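Long-range contacts in rhamnogalacturonan endolyase YesW (Bacillus subtilis, PDB 2Z8S), which cleaves rhamnogalacturonan of plant cell walls by endo-type elimination, using calcium or manganese and releasing unsaturated oligosaccharides: residues A[108-113]-A[136-141]; A[113-118]-A[493-498]; A[140-145]-A[176-181]; A[149-154]-A[170-175]. One frame throughout, in Å; residues are numbered along the deposited sequence.

Contact 1: residues A[108-113]-A[136-141]; sequences ESYTYS and PSNSKD. With ADA (alpha-D-galactopyranuronic acid), chain C.
Asn138, in the loop that leaves strand 129-136, reaches across to Glu108 and Tyr110. Its CB lies 3.3 Å from Glu108 OE2. With CG lodged between the backbone N and the carbonyl carbon (chi1 52°), the amide turns to Tyr110, and Asn138 CG lies 3.8 Å from Tyr110 CB. OD1 accepts from the backbone N of Gly149. ND2, at the other end of the tip, gives a nearly straight hydrogen bond (3.0 Å, 175°) to Glu108 OE1, which lies in the amide plane but is met from above its own carboxylate. The same ND2 lies 3.4 Å from Tyr110 CD2, the amide tilted 33° from the ring. Bonds at both tip atoms thus fix the amide's rotation. Pro136 CB touches two tyrosines, 3.5 Å from Tyr112 CE1 and 3.7 Å from Tyr110 CD1, while the Tyr112 hydroxyl bonds Asp150 O. Ser137 N donates to Thr111 O at 2.8 Å. Tyr112 and Pro136 form an antiparallel non-hydrogen-bonded pair, after which the chain leaves through a type I turn, Pro136 to Ser139: two neighbouring strands of a beta-propeller blade parting at a loop.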
loop_
_atom_site.group_PDB
_atom_site.type_symbol
_atom_site.label_atom_id
_atom_site.label_comp_id
_atom_site.label_asym_id
_atom_site.label_seq_id
_atom_site.Cartn_x
_atom_site.Cartn_y
_atom_site.Cartn_z
ATOM N N GLU A 108 28.545 17.339 -2.566
ATOM C CA GLU A 108 27.125 17.705 -2.633
ATOM C C GLU A 108 26.382 17.364 -1.330
ATOM O O GLU A 108 26.416 16.224 -0.860
ATOM C CB GLU A 108 26.466 16.991 -3.826
ATOM C CG GLU A 108 24.934 17.087 -3.882
ATOM C CD GLU A 108 24.269 15.792 -4.340
ATOM O OE1 GLU A 108 24.788 14.698 -4.045
ATOM O OE2 GLU A 108 23.211 15.866 -4.993
ATOM N N SER A 109 25.718 18.354 -0.749
ATOM C CA SER A 109 24.900 18.120 0.448
ATOM C C SER A 109 23.456 17.760 0.114
ATOM O O SER A 109 22.944 18.090 -0.957
ATOM C CB SER A 109 24.947 19.311 1.419
ATOM O OG SER A 109 24.715 20.530 0.747
ATOM N N TYR A 110 22.811 17.064 1.041
ATOM C CA TYR A 110 21.413 16.695 0.891
ATOM C C TYR A 110 20.656 16.869 2.200
ATOM O O TYR A 110 21.248 16.954 3.273
ATOM C CB TYR A 110 21.285 15.258 0.398
ATOM C CG TYR A 110 21.984 14.251 1.276
ATOM C CD1 TYR A 110 21.344 13.704 2.384
ATOM C CD2 TYR A 110 23.284 13.838 0.994
ATOM C CE1 TYR A 110 21.977 12.777 3.194
ATOM C CE2 TYR A 110 23.930 12.904 1.800
ATOM C CZ TYR A 110 23.269 12.376 2.894
ATOM O OH TYR A 110 23.894 11.449 3.697
ATOM N N THR A 111 19.335 16.907 2.084
ATOM C CA THR A 111 18.433 17.053 3.197
ATOM C C THR A 111 17.496 15.856 3.126
ATOM O O THR A 111 17.459 15.146 2.116
ATOM C CB THR A 111 17.687 18.385 3.048
ATOM O OG1 THR A 111 18.659 19.425 2.947
ATOM C CG2 THR A 111 16.772 18.698 4.247
ATOM N N TYR A 112 16.757 15.611 4.201
ATOM C CA TYR A 112 15.772 14.547 4.198
ATOM C C TYR A 112 14.340 15.052 4.183
ATOM O O TYR A 112 13.997 16.024 4.863
ATOM C CB TYR A 112 15.986 13.609 5.390
ATOM C CG TYR A 112 17.163 12.702 5.199
ATOM C CD1 TYR A 112 17.129 11.686 4.245
ATOM C CD2 TYR A 112 18.317 12.869 5.943
ATOM C CE1 TYR A 112 18.208 10.858 4.049
ATOM C CE2 TYR A 112 19.406 12.043 5.757
ATOM C CZ TYR A 112 19.346 11.039 4.809
ATOM O OH TYR A 112 20.429 10.222 4.613
ATOM N N SER A 113 13.508 14.371 3.406
ATOM C CA SER A 113 12.080 14.549 3.500
ATOM C C SER A 113 11.467 13.194 3.790
ATOM O O SER A 113 11.986 12.186 3.335
ATOM C CB SER A 113 11.510 15.150 2.213
ATOM O OG SER A 113 11.571 14.221 1.156
ATOM N N PRO A 136 16.524 11.143 0.791
ATOM C CA PRO A 136 17.439 12.273 0.682
ATOM C C PRO A 136 17.178 13.063 -0.593
ATOM O O PRO A 136 16.758 12.495 -1.599
ATOM C CB PRO A 136 18.811 11.606 0.636
ATOM C CG PRO A 136 18.558 10.283 0.005
ATOM C CD PRO A 136 17.143 9.882 0.339
ATOM N N SER A 137 17.420 14.367 -0.536
ATOM C CA SER A 137 17.233 15.261 -1.685
ATOM C C SER A 137 17.792 14.681 -2.970
ATOM O O SER A 137 17.202 14.834 -4.035
ATOM C CB SER A 137 17.926 16.592 -1.432
ATOM O OG SER A 137 17.990 16.836 -0.045
ATOM N N ASN A 138 18.939 14.022 -2.873
ATOM C CA ASN A 138 19.611 13.542 -4.066
ATOM C C ASN A 138 19.175 12.166 -4.552
ATOM O O ASN A 138 19.825 11.603 -5.425
ATOM C CB ASN A 138 21.136 13.604 -3.894
ATOM C CG ASN A 138 21.617 12.927 -2.623
ATOM O OD1 ASN A 138 20.846 12.294 -1.907
ATOM N ND2 ASN A 138 22.903 13.058 -2.342
ATOM N N SER A 139 18.079 11.629 -4.014
ATOM C CA SER A 139 17.613 10.299 -4.429
ATOM C C SER A 139 17.380 10.229 -5.942
ATOM O O SER A 139 17.062 11.229 -6.570
ATOM C CB SER A 139 16.365 9.874 -3.661
ATOM O OG SER A 139 15.266 10.685 -3.994
ATOM N N LYS A 140 17.543 9.042 -6.514
ATOM C CA LYS A 140 17.689 8.902 -7.966
ATOM C C LYS A 140 16.797 7.837 -8.600
ATOM O O LYS A 140 16.638 6.731 -8.069
ATOM C CB LYS A 140 19.156 8.599 -8.316
ATOM C CG LYS A 140 20.174 9.703 -7.971
ATOM C CD LYS A 140 20.064 10.896 -8.897
ATOM C CE LYS A 140 21.237 11.852 -8.713
ATOM N NZ LYS A 140 21.004 12.876 -7.666
ATOM N N ASP A 141 16.220 8.172 -9.750
ATOM C CA ASP A 141 15.596 7.161 -10.586
ATOM C C ASP A 141 16.717 6.290 -11.128
ATOM O O ASP A 141 17.869 6.726 -11.215
ATOM C CB ASP A 141 14.840 7.790 -11.746
ATOM C CG ASP A 141 14.225 6.752 -12.661
ATOM O OD1 ASP A 141 13.125 6.258 -12.337
ATOM O OD2 ASP A 141 14.839 6.432 -13.704
HETATM C C1 ADA C . 11.532 10.355 -14.131
HETATM C C2 ADA C . 10.275 10.958 -13.479
HETATM C C3 ADA C . 9.532 9.865 -12.678
HETATM C C4 ADA C . 9.095 8.763 -13.639
HETATM C C5 ADA C . 10.404 8.117 -14.148
HETATM C C6 ADA C . 10.109 6.956 -15.111
HETATM O O1 ADA C . 12.572 10.109 -13.191
HETATM O O2 ADA C . 10.609 12.091 -12.663
HETATM O O3 ADA C . 8.387 10.381 -11.985
HETATM O O4 ADA C . 8.305 9.372 -14.688
HETATM O O5 ADA C . 11.269 9.083 -14.816
HETATM O O6B ADA C . 9.463 5.977 -14.695
HETATM O O6A ADA C . 10.529 7.050 -16.274
#

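Contact 2: residues A[113-118]-A[493-498]. With CA (calcium ion), chain F; ADA (alpha-D-galactopyranuronic acid), chain B.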
loop_
_atom_site.group_PDB
_atom_site.type_symbol
_atom_site.label_atom_id
_atom_site.label_comp_id
_atom_site.label_asym_id
_atom_site.label_seq_id
_atom_site.Cartn_x
_atom_site.Cartn_y
_atom_site.Cartn_z
ATOM N N SER A 113 13.508 14.371 3.406
ATOM C CA SER A 113 12.080 14.549 3.500
ATOM C C SER A 113 11.467 13.194 3.790
ATOM O O SER A 113 11.986 12.186 3.335
ATOM C CB SER A 113 11.510 15.150 2.213
ATOM O OG SER A 113 11.571 14.221 1.156
ATOM N N ALA A 114 10.379 13.177 4.563
ATOM C CA ALA A 114 9.641 11.948 4.845
ATOM C C ALA A 114 8.935 11.462 3.577
ATOM O O ALA A 114 8.287 12.236 2.874
ATOM C CB ALA A 114 8.656 12.161 5.971
ATOM N N ASN A 115 9.078 10.177 3.284
ATOM C CA ASN A 115 8.625 9.641 2.021
ATOM C C ASN A 115 7.553 8.551 2.182
ATOM O O ASN A 115 6.610 8.711 2.961
ATOM C CB ASN A 115 9.843 9.141 1.241
ATOM C CG ASN A 115 9.549 8.932 -0.209
ATOM O OD1 ASN A 115 9.297 7.812 -0.635
ATOM N ND2 ASN A 115 9.552 10.014 -0.981
ATOM N N ASP A 116 7.692 7.457 1.433
ATOM C CA ASP A 116 6.760 6.328 1.492
ATOM C C ASP A 116 6.648 5.746 2.891
ATOM O O ASP A 116 7.635 5.601 3.607
ATOM C CB ASP A 116 7.198 5.223 0.527
ATOM C CG ASP A 116 7.099 5.633 -0.927
ATOM O OD1 ASP A 116 6.514 6.698 -1.239
ATOM O OD2 ASP A 116 7.615 4.879 -1.772
ATOM N N ALA A 117 5.432 5.414 3.285
ATOM C CA ALA A 117 5.237 4.758 4.561
ATOM C C ALA A 117 4.573 3.415 4.373
ATOM O O ALA A 117 4.033 3.101 3.296
ATOM C CB ALA A 117 4.430 5.620 5.507
ATOM N N SER A 118 4.663 2.611 5.424
ATOM C CA SER A 118 3.889 1.408 5.540
ATOM C C SER A 118 3.448 1.315 6.988
ATOM O O SER A 118 3.956 2.044 7.852
ATOM C CB SER A 118 4.719 0.199 5.140
ATOM O OG SER A 118 3.914 -0.968 5.115
ATOM N N ALA A 493 2.660 15.831 -0.813
ATOM C CA ALA A 493 2.846 14.481 -1.288
ATOM C C ALA A 493 4.317 14.321 -1.621
ATOM O O ALA A 493 5.108 15.247 -1.430
ATOM C CB ALA A 493 1.987 14.242 -2.501
ATOM N N ASN A 494 4.692 13.144 -2.105
ATOM C CA ASN A 494 6.098 12.827 -2.313
ATOM C C ASN A 494 6.327 12.339 -3.712
ATOM O O ASN A 494 5.405 12.297 -4.520
ATOM C CB ASN A 494 6.551 11.747 -1.330
ATOM C CG ASN A 494 6.005 11.960 0.077
ATOM O OD1 ASN A 494 5.446 11.039 0.689
ATOM N ND2 ASN A 494 6.162 13.180 0.594
ATOM N N ASN A 495 7.568 11.967 -3.991
ATOM C CA ASN A 495 7.916 11.291 -5.232
ATOM C C ASN A 495 7.702 12.141 -6.469
ATOM O O ASN A 495 7.418 11.622 -7.549
ATOM C CB ASN A 495 7.178 9.959 -5.326
ATOM C CG ASN A 495 7.486 9.060 -4.161
ATOM O OD1 ASN A 495 8.547 9.167 -3.555
ATOM N ND2 ASN A 495 6.561 8.170 -3.829
ATOM N N GLY A 496 7.857 13.454 -6.293
ATOM C CA GLY A 496 7.772 14.406 -7.394
ATOM C C GLY A 496 6.380 14.430 -7.984
ATOM O O GLY A 496 5.393 14.671 -7.267
ATOM N N THR A 497 6.300 14.152 -9.284
ATOM C CA THR A 497 5.040 14.222 -10.032
ATOM C C THR A 497 4.144 12.994 -9.843
ATOM O O THR A 497 2.967 13.011 -10.249
ATOM C CB THR A 497 5.290 14.478 -11.530
ATOM O OG1 THR A 497 6.219 13.512 -12.030
ATOM C CG2 THR A 497 5.863 15.879 -11.738
ATOM N N LYS A 498 4.694 11.934 -9.238
ATOM C CA LYS A 498 3.877 10.802 -8.808
ATOM C C LYS A 498 2.936 11.271 -7.718
ATOM O O LYS A 498 1.825 10.759 -7.590
ATOM C CB LYS A 498 4.732 9.661 -8.286
ATOM C CG LYS A 498 5.559 9.000 -9.341
ATOM C CD LYS A 498 4.685 8.274 -10.343
ATOM C CE LYS A 498 5.544 7.738 -11.468
ATOM N NZ LYS A 498 4.734 7.219 -12.605
HETATM CA CA CA F . 7.298 4.284 -3.880
HETATM C C1 ADA B . 7.195 8.572 -15.145
HETATM C C2 ADA B . 6.933 8.862 -16.634
HETATM C C3 ADA B . 6.468 10.333 -16.816
HETATM C C4 ADA B . 5.316 10.666 -15.855
HETATM C C5 ADA B . 5.782 10.364 -14.438
HETATM C C6 ADA B . 4.676 10.709 -13.475
HETATM O O2 ADA B . 8.128 8.630 -17.390
HETATM O O3 ADA B . 6.079 10.598 -18.170
HETATM O O4 ADA B . 4.172 9.851 -16.137
HETATM O O5 ADA B . 6.069 8.948 -14.342
HETATM O O6B ADA B . 3.698 9.934 -13.410
HETATM O O6A ADA B . 4.819 11.750 -12.812
HETATM O O HOH W 1 9.506 3.337 -3.480
HETATM O O HOH W 2 8.622 6.242 -4.597
#
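In the substrate-binding cleft of the beta-propeller, beside a calcium site, Asn495 joins its amide to Asn115 and Asp116 of strand 109-120. Asn115 and Asn495 both bind substrate, and Asp116 is a calcium ligand. Asn115 holds CG opposite its backbone N (chi1 -164°), which brings ND2 to Asn495 OD1 at 2.9 Å. Asn495 OD1 lies in the amide plane of Asn115, whereas the donor stands above the carbonyl plane of Asn495. From the same amide, Asn495 ND2 reaches Asp116 OD1 at 3.0 Å on the syn lone pair, the carboxylate and amide standing almost perpendicular (89°). The second carboxylate oxygen, Asp116 OD2, binds the calcium ion at 2.2 Å and also receives Lys133 NZ. Two waters, Asn555 O, Ala557 O and Asn559 OD1 complete six ligands, so Asn495 is a second-shell residue that helps position a first-shell one. A leucine in place of Asn495 would probably leave Asp116 OD1 without this donor and Asn115 ND2 without its acceptor. Asn494 runs antiparallel alongside Asn115, its CB 3.5 Å from Asn115 ND2, while its OD1 is bonded to Thr502 OG1. Further along the same loop, Lys498 NZ donates to the galacturonate of chain B, to O5 at 2.8 Å and to the carboxylate oxygen O6B at 3.0 Å; Arg415 holds this sugar too, and Tyr558 makes a cation-pi contact with the lysine. One loop thus supports a calcium ligand through Asn495 and holds the sugar through Lys498, as suits a metal-dependent polysaccharide lyase whose acidic substrate lies in a propeller cleft.

Contact 3: residues A[140-145]-A[176-181]; sequences KDNSQD and AHYTQF. With ADA (alpha-D-galactopyranuronic acid), chain C.
Asn142 meets the Tyr178 ring where two loops of the beta-propeller come together, the first carrying a type I turn, Asp141 to Gln144, that also holds an Asx turn. The tight side is buried. Asn142 OD1 comes obliquely to the Tyr178 ring, 3.1 Å from CE2, with amide and ring planes 31° apart. The same oxygen lies 3.3 Å from His177 CB. Lys140 O approaches the Tyr178 ring at its edge, in plane, 3.4 Å from CE2. A water fills the polar gap between the loops, donating to Lys140 O and Asn142 OD1 and accepting from His177 N. The far ends are held as well: Asn142 ND2 donates to Asp266 O and Asn263 O, the Tyr178 hydroxyl pairs with Arg173 NH1, and His177 NE2 with the hydroxyl of the substrate-binding Tyr558. Toward the sugar the contact is looser. Asp141 OD1 stands at the edge of the His177 imidazole, 3.5 Å from CD2, and Gln144 NE2 comes no nearer than 3.4 Å to O1 of the galacturonate of chain C. Ser143 is exposed. With an alanine at Asp141, Ser143 N and OG would probably lose their carboxylate acceptor and the Asx turn would go with it, leaving the backbone bond from Gln144 N to Asp141 O to hold the type I turn. With CG of Asp141 opposite the backbone N (chi1 178°), the carboxylate folds back over the turn, and OD2 is gripped from opposite faces of its plane by Ser143 N at 2.8 Å and Ser143 OG at 2.7 Å.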
loop_
_atom_site.group_PDB
_atom_site.type_symbol
_atom_site.label_atom_id
_atom_site.label_comp_id
_atom_site.label_asym_id
_atom_site.label_seq_id
_atom_site.Cartn_x
_atom_site.Cartn_y
_atom_site.Cartn_z
ATOM N N LYS A 140 17.543 9.042 -6.514
ATOM C CA LYS A 140 17.689 8.902 -7.966
ATOM C C LYS A 140 16.797 7.837 -8.600
ATOM O O LYS A 140 16.638 6.731 -8.069
ATOM C CB LYS A 140 19.156 8.599 -8.316
ATOM C CG LYS A 140 20.174 9.703 -7.971
ATOM C CD LYS A 140 20.064 10.896 -8.897
ATOM C CE LYS A 140 21.237 11.852 -8.713
ATOM N NZ LYS A 140 21.004 12.876 -7.666
ATOM N N ASP A 141 16.220 8.172 -9.750
ATOM C CA ASP A 141 15.596 7.161 -10.586
ATOM C C ASP A 141 16.717 6.290 -11.128
ATOM O O ASP A 141 17.869 6.726 -11.215
ATOM C CB ASP A 141 14.840 7.790 -11.746
ATOM C CG ASP A 141 14.225 6.752 -12.661
ATOM O OD1 ASP A 141 13.125 6.258 -12.337
ATOM O OD2 ASP A 141 14.839 6.432 -13.704
ATOM N N ASN A 142 16.386 5.055 -11.476
ATOM C CA ASN A 142 17.391 4.128 -11.968
ATOM C C ASN A 142 18.131 4.623 -13.203
ATOM O O ASN A 142 19.274 4.243 -13.422
ATOM C CB ASN A 142 16.785 2.757 -12.202
ATOM C CG ASN A 142 16.477 2.042 -10.912
ATOM O OD1 ASN A 142 16.116 2.669 -9.913
ATOM N ND2 ASN A 142 16.619 0.725 -10.921
ATOM N N SER A 143 17.490 5.492 -13.980
ATOM C CA SER A 143 18.112 6.086 -15.162
ATOM C C SER A 143 19.159 7.180 -14.862
ATOM O O SER A 143 20.002 7.473 -15.714
ATOM C CB SER A 143 17.035 6.654 -16.081
ATOM O OG SER A 143 16.429 7.775 -15.466
ATOM N N GLN A 144 19.103 7.783 -13.674
ATOM C CA GLN A 144 19.980 8.915 -13.321
ATOM C C GLN A 144 21.188 8.483 -12.519
ATOM O O GLN A 144 21.044 7.864 -11.462
ATOM C CB GLN A 144 19.242 9.937 -12.464
ATOM C CG GLN A 144 18.166 10.728 -13.148
ATOM C CD GLN A 144 17.020 11.045 -12.204
ATOM O OE1 GLN A 144 17.210 11.181 -10.989
ATOM N NE2 GLN A 144 15.813 11.154 -12.759
ATOM N N ASP A 145 22.375 8.846 -13.003
ATOM C CA ASP A 145 23.601 8.686 -12.232
ATOM C C ASP A 145 23.645 9.667 -11.061
ATOM O O ASP A 145 22.799 10.548 -10.954
ATOM C CB ASP A 145 24.819 8.882 -13.129
ATOM C CG ASP A 145 24.991 7.764 -14.132
ATOM O OD1 ASP A 145 24.336 6.714 -13.981
ATOM O OD2 ASP A 145 25.792 7.936 -15.075
ATOM N N ALA A 176 13.052 5.610 -5.624
ATOM C CA ALA A 176 11.765 4.925 -5.695
ATOM C C ALA A 176 11.865 3.416 -5.964
ATOM O O ALA A 176 11.059 2.634 -5.464
ATOM C CB ALA A 176 10.894 5.575 -6.767
ATOM N N HIS A 177 12.847 3.021 -6.769
ATOM C CA HIS A 177 12.872 1.667 -7.296
ATOM C C HIS A 177 13.794 0.743 -6.549
ATOM O O HIS A 177 13.766 -0.471 -6.759
ATOM C CB HIS A 177 13.193 1.701 -8.778
ATOM C CG HIS A 177 12.198 2.487 -9.556
ATOM N ND1 HIS A 177 10.913 2.038 -9.773
ATOM C CD2 HIS A 177 12.270 3.720 -10.112
ATOM C CE1 HIS A 177 10.249 2.944 -10.466
ATOM N NE2 HIS A 177 11.047 3.977 -10.679
ATOM N N TYR A 178 14.586 1.338 -5.663
ATOM C CA TYR A 178 15.549 0.615 -4.848
ATOM C C TYR A 178 14.914 -0.089 -3.641
ATOM O O TYR A 178 14.531 -1.249 -3.759
ATOM C CB TYR A 178 16.716 1.545 -4.478
ATOM C CG TYR A 178 17.465 1.978 -5.706
ATOM C CD1 TYR A 178 18.460 1.155 -6.262
ATOM C CD2 TYR A 178 17.154 3.174 -6.358
ATOM C CE1 TYR A 178 19.130 1.528 -7.396
ATOM C CE2 TYR A 178 17.821 3.543 -7.511
ATOM C CZ TYR A 178 18.800 2.711 -8.020
ATOM O OH TYR A 178 19.485 3.052 -9.144
ATOM N N THR A 179 14.796 0.601 -2.504
ATOM C CA THR A 179 14.191 0.026 -1.294
ATOM C C THR A 179 12.678 -0.161 -1.397
ATOM O O THR A 179 11.910 0.804 -1.509
ATOM C CB THR A 179 14.506 0.867 -0.041
ATOM O OG1 THR A 179 15.919 0.920 0.153
ATOM C CG2 THR A 179 13.848 0.283 1.205
ATOM N N GLN A 180 12.258 -1.420 -1.358
ATOM C CA GLN A 180 10.852 -1.746 -1.235
ATOM C C GLN A 180 10.697 -2.458 0.089
ATOM O O GLN A 180 11.142 -3.602 0.257
ATOM C CB GLN A 180 10.375 -2.625 -2.398
ATOM C CG GLN A 180 10.770 -2.150 -3.804
ATOM C CD GLN A 180 10.623 -0.631 -4.015
ATOM O OE1 GLN A 180 11.332 -0.040 -4.842
ATOM N NE2 GLN A 180 9.719 -0.000 -3.257
ATOM N N PHE A 181 10.102 -1.773 1.056
ATOM C CA PHE A 181 10.003 -2.359 2.367
ATOM C C PHE A 181 8.653 -3.009 2.661
ATOM O O PHE A 181 7.586 -2.457 2.386
ATOM C CB PHE A 181 10.485 -1.396 3.452
ATOM C CG PHE A 181 9.696 -0.143 3.567
ATOM C CD1 PHE A 181 8.798 0.022 4.615
ATOM C CD2 PHE A 181 9.888 0.900 2.673
ATOM C CE1 PHE A 181 8.073 1.197 4.754
ATOM C CE2 PHE A 181 9.173 2.078 2.794
ATOM C CZ PHE A 181 8.258 2.232 3.835
HETATM C C1 ADA C . 11.532 10.355 -14.131
HETATM C C2 ADA C . 10.275 10.958 -13.479
HETATM C C3 ADA C . 9.532 9.865 -12.678
HETATM C C4 ADA C . 9.095 8.763 -13.639
HETATM C C5 ADA C . 10.404 8.117 -14.148
HETATM C C6 ADA C . 10.109 6.956 -15.111
HETATM O O1 ADA C . 12.572 10.109 -13.191
HETATM O O2 ADA C . 10.609 12.091 -12.663
HETATM O O3 ADA C . 8.387 10.381 -11.985
HETATM O O4 ADA C . 8.305 9.372 -14.688
HETATM O O5 ADA C . 11.269 9.083 -14.816
HETATM O O6B ADA C . 9.463 5.977 -14.695
HETATM O O6A ADA C . 10.529 7.050 -16.274
HETATM O O HOH W 3 14.757 4.567 -8.264
#

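Contact 4: residues A[149-154]-A[170-175]; sequences GDVLID and KNIRAG
Val151 and Ala174 make the apolar part of this buried contact, which joins the approach to a propeller-blade strand, 152-156, to the loop leading from strand 162-167 into the next blade. One methyl does most of the touching: Val151 CG2 lies 3.6 Å from Ala174 CB and 4.3 Å from Ile172 CG2. The valine keeps CG1 opposite its backbone N (chi1 -176°), which points the other branch at the loop. Ala174 CB also meets Gly149 O, at 3.6 Å, and touches Pro136.

Charged side chains form a second group. Asp150 and Lys170 are both carbohydrate-binding. Asp150 OD1 approaches the backbone N of Lys170 (3.3 Å, at too poor an angle for a hydrogen bond); the lysine side chain leads away, so no salt bridge forms. Arg173 turns from the strand to donate to Gln144 O and Gly146 O.

Water carries the backbone polar links. Ile172 O has two waters near it. One lies 2.6 Å from Gly149 O; the other, 2.7 Å from Ile172 O, accepts from Val151 N at 2.6 Å.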
loop_
_atom_site.group_PDB
_atom_site.type_symbol
_atom_site.label_atom_id
_atom_site.label_comp_id
_atom_site.label_asym_id
_atom_site.label_seq_id
_atom_site.Cartn_x
_atom_site.Cartn_y
_atom_site.Cartn_z
ATOM N N GLY A 149 22.147 10.174 -0.670
ATOM C CA GLY A 149 22.287 10.047 0.775
ATOM C C GLY A 149 21.659 8.774 1.311
ATOM O O GLY A 149 20.924 8.076 0.609
ATOM N N ASP A 150 21.949 8.470 2.567
ATOM C CA ASP A 150 21.476 7.237 3.180
ATOM C C ASP A 150 19.971 7.192 3.258
ATOM O O ASP A 150 19.336 8.171 3.621
ATOM C CB ASP A 150 22.037 7.086 4.591
ATOM C CG ASP A 150 23.534 6.996 4.612
ATOM O OD1 ASP A 150 24.098 6.379 3.682
ATOM O OD2 ASP A 150 24.149 7.542 5.557
ATOM N N VAL A 151 19.407 6.042 2.917
ATOM C CA VAL A 151 18.007 5.776 3.175
ATOM C C VAL A 151 17.860 5.475 4.667
ATOM O O VAL A 151 18.669 4.756 5.247
ATOM C CB VAL A 151 17.487 4.599 2.322
ATOM C CG1 VAL A 151 15.987 4.398 2.521
ATOM C CG2 VAL A 151 17.786 4.840 0.855
ATOM N N LEU A 152 16.843 6.070 5.281
ATOM C CA LEU A 152 16.530 5.868 6.687
ATOM C C LEU A 152 15.085 5.428 6.820
ATOM O O LEU A 152 14.190 6.033 6.243
ATOM C CB LEU A 152 16.751 7.154 7.476
ATOM C CG LEU A 152 18.134 7.802 7.374
ATOM C CD1 LEU A 152 18.195 9.054 8.201
ATOM C CD2 LEU A 152 19.200 6.838 7.831
ATOM N N ILE A 153 14.865 4.350 7.559
ATOM C CA ILE A 153 13.531 3.892 7.841
ATOM C C ILE A 153 13.329 4.130 9.318
ATOM O O ILE A 153 14.118 3.672 10.133
ATOM C CB ILE A 153 13.342 2.394 7.514
ATOM C CG1 ILE A 153 13.863 2.058 6.111
ATOM C CG2 ILE A 153 11.888 1.985 7.662
ATOM C CD1 ILE A 153 13.197 2.778 4.999
ATOM N N ASP A 154 12.293 4.885 9.659
ATOM C CA ASP A 154 11.941 5.101 11.050
ATOM C C ASP A 154 10.686 4.328 11.339
ATOM O O ASP A 154 9.921 4.005 10.423
ATOM C CB ASP A 154 11.670 6.571 11.320
ATOM C CG ASP A 154 12.918 7.380 11.449
ATOM O OD1 ASP A 154 14.011 6.828 11.285
ATOM O OD2 ASP A 154 12.819 8.590 11.702
ATOM N N LYS A 170 25.417 3.456 3.041
ATOM C CA LYS A 170 25.996 3.849 1.761
ATOM C C LYS A 170 25.702 2.912 0.606
ATOM O O LYS A 170 25.721 3.339 -0.541
ATOM C CB LYS A 170 27.509 4.015 1.888
ATOM C CG LYS A 170 28.247 2.787 2.440
ATOM C CD LYS A 170 29.756 2.976 2.380
ATOM C CE LYS A 170 30.230 4.251 3.089
ATOM N NZ LYS A 170 30.113 4.123 4.562
ATOM N N ASN A 171 25.434 1.646 0.895
ATOM C CA ASN A 171 25.343 0.645 -0.170
ATOM C C ASN A 171 23.944 0.338 -0.695
ATOM O O ASN A 171 23.752 -0.504 -1.573
ATOM C CB ASN A 171 26.102 -0.610 0.225
ATOM C CG ASN A 171 27.568 -0.340 0.420
ATOM O OD1 ASN A 171 28.141 -0.722 1.429
ATOM N ND2 ASN A 171 28.180 0.349 -0.535
ATOM N N ILE A 172 22.965 1.030 -0.135
ATOM C CA ILE A 172 21.625 1.005 -0.669
ATOM C C ILE A 172 21.361 2.387 -1.264
ATOM O O ILE A 172 21.277 3.381 -0.544
ATOM C CB ILE A 172 20.596 0.654 0.418
ATOM C CG1 ILE A 172 20.811 -0.786 0.929
ATOM C CG2 ILE A 172 19.161 0.921 -0.082
ATOM C CD1 ILE A 172 20.502 -1.896 -0.076
ATOM N N ARG A 173 21.277 2.433 -2.589
ATOM C CA ARG A 173 20.995 3.659 -3.315
ATOM C C ARG A 173 19.614 4.147 -2.938
ATOM O O ARG A 173 18.689 3.340 -2.777
ATOM C CB ARG A 173 21.046 3.407 -4.817
ATOM C CG ARG A 173 21.206 4.660 -5.636
ATOM C CD ARG A 173 21.789 4.313 -6.983
ATOM N NE ARG A 173 22.232 5.511 -7.681
ATOM C CZ ARG A 173 21.640 6.038 -8.747
ATOM N NH1 ARG A 173 20.555 5.475 -9.291
ATOM N NH2 ARG A 173 22.150 7.142 -9.275
ATOM N N ALA A 174 19.478 5.463 -2.786
ATOM C CA ALA A 174 18.181 6.038 -2.482
ATOM C C ALA A 174 17.420 6.261 -3.781
ATOM O O ALA A 174 17.976 6.763 -4.760
ATOM C CB ALA A 174 18.325 7.313 -1.696
ATOM N N GLY A 175 16.157 5.848 -3.792
ATOM C CA GLY A 175 15.314 6.032 -4.959
ATOM C C GLY A 175 14.080 5.174 -4.909
ATOM O O GLY A 175 14.064 4.142 -4.238
HETATM O O HOH W 4 22.033 5.974 -0.355
HETATM O O HOH W 5 20.719 3.997 1.984
#

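How the contacts relate
From the N terminus, contact 1 closes the open end of the beta hairpin formed by strands 109-120 and 129-136, pairing two strands of one propeller blade. Contact 2 starts on the same strand, at the shared Ser113, and crosses contact 1, running to 493-498 across some 370 residues and thus tying this blade to a late part of the propeller. Contact 3 opens where contact 1 ends, on Lys140 and Asp141, and closes at 176-181; contact 4 lies wholly within it, and both fall inside the span of contact 2. Phe181 packs on strand 109-120, Arg173 joins contacts 3 and 4, and Gly149 and Asp150 link contact 4 to contact 1.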